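Side-chain contact in Lin0861 protein (Listeria innocua, PDB 3O60), which is of unknown function but probably acts as a TetR-like DNA-binding transcriptional regulator: residues A[66-69]-A[70-74]. Sequence-based numbering, arbitrary orientation.
Sequences QVIE and VQILR
Ile-68 and Ile-72, one turn apart on helix 65-84, illustrate how a helix buries one face. Methyl CG2 of Ile-68 lies 4.4 Å from CD1 of Ile-72, a modest contact in itself, and the exact placing of the Ile-72 chain is doubtful. Both residues are buried: Ile-68 against Val-110 and Ile-111 of helix 105-114, Ile-72 against Phe-120 of helix 117-134. In a TetR-like fold such as this one appears to be, the helix after the helix-turn-helix pair (here 43-50 and 54-60) joins the DNA-binding domain to the larger helical domain. Gln-71 N donates to Val-67 O at 3.0 Å, with an N-H...O angle of 154°. The same carbonyl also accepts a hydrogen bond from Gln-21 NE2 of helix 15-33, and that NE2 bonds Gln-71 OE1 as well; the Gln-71 chain, bent at chi2, passes with CG 3.8 Å from Val-67 O. On the partly exposed flank the side chains, though not the backbone, are looser. There Leu-73 N donates a hydrogen bond to Glu-69 O at 3.1 Å (N-H...O angle 151°), and Leu-73 CB sits 3.6 Å from that oxygen, while the Glu-69 side chain, its CG anti to the backbone N (chi1 -171°), touches Ile-119 of helix 117-134.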
loop_
_atom_site.group_PDB
_atom_site.type_symbol
_atom_site.label_atom_id
_atom_site.label_comp_id
_atom_site.label_asym_id
_atom_site.label_seq_id
_atom_site.Cartn_x
_atom_site.Cartn_y
_atom_site.Cartn_z
ATOM N N GLN A 66 18.892 13.026 0.681
ATOM C CA GLN A 66 17.732 13.373 -0.131
ATOM C C GLN A 66 16.924 12.152 -0.558
ATOM O O GLN A 66 15.702 12.206 -0.629
ATOM C CB GLN A 66 18.133 14.216 -1.341
ATOM C CG GLN A 66 17.024 15.139 -1.820
ATOM C CD GLN A 66 17.532 16.467 -2.330
ATOM O OE1 GLN A 66 16.800 17.212 -2.974
ATOM N NE2 GLN A 66 18.788 16.774 -2.044
ATOM N N VAL A 67 17.633 11.063 -0.834
ATOM C CA VAL A 67 17.035 9.792 -1.212
ATOM C C VAL A 67 16.037 9.342 -0.168
ATOM O O VAL A 67 14.943 8.892 -0.478
ATOM C CB VAL A 67 18.108 8.709 -1.326
ATOM C CG1 VAL A 67 17.481 7.374 -1.634
ATOM C CG2 VAL A 67 19.126 9.086 -2.370
ATOM N N ILE A 68 16.440 9.457 1.083
ATOM C CA ILE A 68 15.573 9.160 2.205
ATOM C C ILE A 68 14.398 10.117 2.182
ATOM O O ILE A 68 13.293 9.767 2.558
ATOM C CB ILE A 68 16.308 9.240 3.535
ATOM C CG1 ILE A 68 17.587 8.414 3.471
ATOM C CG2 ILE A 68 15.430 8.713 4.644
ATOM C CD1 ILE A 68 17.441 7.046 4.055
ATOM N N GLU A 69 14.651 11.339 1.738
ATOM C CA GLU A 69 13.609 12.343 1.637
ATOM C C GLU A 69 12.547 11.922 0.641
ATOM O O GLU A 69 11.359 12.080 0.888
ATOM C CB GLU A 69 14.216 13.676 1.205
ATOM C CG GLU A 69 13.261 14.850 1.270
ATOM C CD GLU A 69 13.702 16.007 0.404
ATOM O OE1 GLU A 69 14.918 16.259 0.320
ATOM O OE2 GLU A 69 12.835 16.668 -0.196
ATOM N N VAL A 70 12.989 11.427 -0.507
ATOM C CA VAL A 70 12.087 10.948 -1.545
ATOM C C VAL A 70 11.277 9.747 -1.082
ATOM O O VAL A 70 10.092 9.652 -1.363
ATOM C CB VAL A 70 12.840 10.578 -2.826
ATOM C CG1 VAL A 70 11.872 10.118 -3.886
ATOM C CG2 VAL A 70 13.634 11.756 -3.324
ATOM N N GLN A 71 11.910 8.842 -0.349
ATOM C CA GLN A 71 11.220 7.655 0.117
ATOM C C GLN A 71 10.068 8.053 1.014
ATOM O O GLN A 71 8.975 7.522 0.898
ATOM C CB GLN A 71 12.181 6.764 0.900
ATOM C CG GLN A 71 12.901 5.741 0.061
ATOM C CD GLN A 71 11.997 5.087 -0.946
ATOM O OE1 GLN A 71 12.201 5.210 -2.145
ATOM N NE2 GLN A 71 10.987 4.390 -0.463
ATOM N N ILE A 72 10.314 9.000 1.904
ATOM C CA ILE A 72 9.286 9.467 2.816
ATOM C C ILE A 72 8.161 10.068 2.004
ATOM O O ILE A 72 6.993 9.908 2.329
ATOM C CB ILE A 72 9.828 10.526 3.775
ATOM C CG1 ILE A 72 11.168 10.085 4.351
ATOM C CG2 ILE A 72 8.848 10.775 4.893
ATOM C CD1 ILE A 72 11.699 11.019 5.379
ATOM N N LEU A 73 8.531 10.771 0.946
ATOM C CA LEU A 73 7.565 11.370 0.040
ATOM C C LEU A 73 6.720 10.324 -0.678
ATOM O O LEU A 73 5.529 10.525 -0.891
ATOM C CB LEU A 73 8.268 12.268 -0.970
ATOM C CG LEU A 73 7.613 13.630 -1.160
ATOM C CD1 LEU A 73 7.927 14.179 -2.530
ATOM C CD2 LEU A 73 6.122 13.516 -0.967
ATOM N N ARG A 74 7.345 9.215 -1.060
ATOM C CA ARG A 74 6.652 8.149 -1.771
ATOM C C ARG A 74 5.548 7.551 -0.917
ATOM O O ARG A 74 4.440 7.335 -1.384
ATOM C CB ARG A 74 7.644 7.050 -2.146
ATOM C CG ARG A 74 7.687 6.706 -3.621
ATOM C CD ARG A 74 8.743 5.653 -3.907
ATOM N NE ARG A 74 9.307 5.793 -5.244
ATOM C CZ ARG A 74 10.185 4.954 -5.777
ATOM N NH1 ARG A 74 10.607 3.911 -5.087
ATOM N NH2 ARG A 74 10.641 5.158 -7.000
#